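PDB 4TPV: hookworm platelet inhibitor 1 from Ancylostoma caninum, which inhibits platelet aggregation and adhesion, possibly by binding the integrins glycoprotein IIb/IIIa and alpha-2/beta-1. Local coordinates for residues Y53-K58 with V134-P139. Residues are numbered along the deposited sequence; the frame is centred on the assembly and turned at random.
Sequences YKSAEK and VCQYGP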
loop_
_atom_site.group_PDB
_atom_site.type_symbol
_atom_site.label_atom_id
_atom_site.label_comp_id
_atom_site.label_asym_id
_atom_site.label_seq_id
_atom_site.Cartn_x
_atom_site.Cartn_y
_atom_site.Cartn_z
ATOM N N TYR A 53 -2.105 -2.913 -13.715
ATOM C CA TYR A 53 -2.612 -3.843 -14.729
ATOM C C TYR A 53 -1.559 -4.120 -15.797
ATOM O O TYR A 53 -1.347 -5.268 -16.183
ATOM C CB TYR A 53 -3.928 -3.331 -15.369
ATOM C CG TYR A 53 -5.112 -3.882 -14.633
ATOM C CD1 TYR A 53 -5.557 -5.180 -14.872
ATOM C CD2 TYR A 53 -5.724 -3.157 -13.629
ATOM C CE1 TYR A 53 -6.605 -5.728 -14.155
ATOM C CE2 TYR A 53 -6.772 -3.699 -12.891
ATOM C CZ TYR A 53 -7.215 -4.989 -13.167
ATOM O OH TYR A 53 -8.250 -5.539 -12.455
ATOM N N LYS A 54 -0.892 -3.080 -16.270
ATOM C CA LYS A 54 0.091 -3.259 -17.316
ATOM C C LYS A 54 1.203 -4.190 -16.836
ATOM O O LYS A 54 1.733 -4.990 -17.613
ATOM C CB LYS A 54 0.647 -1.903 -17.763
ATOM C CG LYS A 54 -0.322 -1.124 -18.678
ATOM C CD LYS A 54 -0.496 -1.816 -20.031
ATOM C CE LYS A 54 -1.422 -1.046 -21.001
ATOM N NZ LYS A 54 -2.884 -1.147 -20.704
ATOM N N SER A 55 1.519 -4.112 -15.546
ATOM C CA SER A 55 2.560 -4.961 -14.967
ATOM C C SER A 55 2.034 -6.364 -14.669
ATOM O O SER A 55 2.701 -7.369 -14.953
ATOM C CB SER A 55 3.119 -4.342 -13.686
ATOM O OG SER A 55 4.087 -5.211 -13.130
ATOM N N ALA A 56 0.835 -6.434 -14.095
ATOM C CA ALA A 56 0.221 -7.723 -13.761
ATOM C C ALA A 56 0.086 -8.638 -14.967
ATOM O O ALA A 56 0.267 -9.837 -14.854
ATOM C CB ALA A 56 -1.150 -7.516 -13.133
ATOM N N GLU A 57 -0.230 -8.080 -16.131
ATOM C CA GLU A 57 -0.505 -8.919 -17.286
ATOM C C GLU A 57 0.744 -9.617 -17.806
ATOM O O GLU A 57 0.637 -10.518 -18.641
ATOM C CB GLU A 57 -1.141 -8.094 -18.407
ATOM C CG GLU A 57 -2.518 -7.581 -18.073
ATOM C CD GLU A 57 -2.970 -6.486 -19.020
ATOM O OE1 GLU A 57 -2.205 -6.152 -19.959
ATOM O OE2 GLU A 57 -4.090 -5.961 -18.818
ATOM N N LYS A 58 1.919 -9.204 -17.322
ATOM C CA LYS A 58 3.153 -9.893 -17.677
ATOM C C LYS A 58 3.238 -11.227 -16.947
ATOM O O LYS A 58 4.014 -12.097 -17.324
ATOM C CB LYS A 58 4.372 -9.023 -17.358
ATOM C CG LYS A 58 4.404 -7.698 -18.129
ATOM C CD LYS A 58 5.697 -6.974 -17.802
ATOM C CE LYS A 58 5.713 -5.537 -18.251
ATOM N NZ LYS A 58 6.805 -4.828 -17.493
ATOM N N VAL A 134 -1.707 -7.513 -7.944
ATOM C CA VAL A 134 -0.578 -6.570 -7.967
ATOM C C VAL A 134 -1.053 -5.216 -7.491
ATOM O O VAL A 134 -2.085 -4.723 -7.954
ATOM C CB VAL A 134 0.019 -6.420 -9.394
ATOM C CG1 VAL A 134 1.024 -5.290 -9.434
ATOM C CG2 VAL A 134 0.621 -7.739 -9.872
ATOM N N CYS A 135 -0.314 -4.617 -6.567
ATOM C CA CYS A 135 -0.571 -3.245 -6.182
ATOM C C CYS A 135 0.677 -2.412 -6.440
ATOM O O CYS A 135 1.801 -2.863 -6.216
ATOM C CB CYS A 135 -0.984 -3.141 -4.716
ATOM S SG CYS A 135 -2.629 -3.802 -4.305
ATOM N N GLN A 136 0.450 -1.205 -6.938
ATOM C CA GLN A 136 1.498 -0.245 -7.212
ATOM C C GLN A 136 1.309 0.932 -6.270
ATOM O O GLN A 136 0.175 1.357 -5.998
ATOM C CB GLN A 136 1.448 0.211 -8.688
ATOM C CG GLN A 136 1.799 -0.894 -9.676
ATOM C CD GLN A 136 3.270 -0.923 -10.014
ATOM O OE1 GLN A 136 4.051 -0.103 -9.523
ATOM N NE2 GLN A 136 3.666 -1.875 -10.862
ATOM N N TYR A 137 2.420 1.444 -5.750
ATOM C CA TYR A 137 2.379 2.510 -4.764
ATOM C C TYR A 137 3.105 3.759 -5.240
ATOM O O TYR A 137 3.927 3.722 -6.176
ATOM C CB TYR A 137 2.986 2.013 -3.444
ATOM C CG TYR A 137 2.300 0.764 -2.929
ATOM C CD1 TYR A 137 1.142 0.844 -2.173
ATOM C CD2 TYR A 137 2.784 -0.505 -3.256
ATOM C CE1 TYR A 137 0.486 -0.323 -1.717
ATOM C CE2 TYR A 137 2.141 -1.662 -2.807
ATOM C CZ TYR A 137 1.001 -1.563 -2.024
ATOM O OH TYR A 137 0.378 -2.713 -1.576
ATOM N N GLY A 138 2.802 4.880 -4.590
ATOM C CA GLY A 138 3.483 6.133 -4.886
ATOM C C GLY A 138 3.430 7.102 -3.719
ATOM O O GLY A 138 2.640 6.927 -2.795
ATOM N N PRO A 139 4.311 8.116 -3.729
ATOM C CA PRO A 139 5.341 8.292 -4.758
ATOM C C PRO A 139 6.516 7.349 -4.572
ATOM O O PRO A 139 6.626 6.652 -3.561
ATOM C CB PRO A 139 5.792 9.754 -4.574
ATOM C CG PRO A 139 5.134 10.250 -3.311
ATOM C CD PRO A 139 4.427 9.107 -2.651
#
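Val-134 meets Ala-56 where helix 46-56 lies against strand 130-138 of the central sheet, part of the alpha-beta-alpha sandwich of the CAP fold. The contact is small: the two segments together bury about 142 Å² of surface against each other, Val-134 the largest share. Its CG2 methyl touches the methyl of Ala-56, CG2 to CB 3.7 Å, and also comes within 3.9 Å of Ala-56 CA. With CG1 anti to the backbone N (chi1 171°), CG2 is the branch that meets Ala-56. A beta-branched valine suits an extended strand and offers a compact apolar surface; alanine, having a single methyl, lets the helix come close, with the CA atoms of Ala-56 and Val-134 6.0 Å apart. Val-125 of the adjoining strand 119-127 and Ala-52, one turn earlier in the helix, extend this apolar interface.

Two residues along the strand, on the same face, Gln-136 marks a change to polar character. Its chain bends at chi2 (-92°) and brings the amide nitrogen beside Ser-55, a small residue that leaves room for it. The hydroxyl of Ser-55 is hydrogen-bonded to Glu-68 of edge strand 68-73, which ties the helix to a second strand. Between Ser-55 and Gln-136 themselves the meeting is van der Waals, with Ser-55 CB 3.8 Å from Gln-136 NE2.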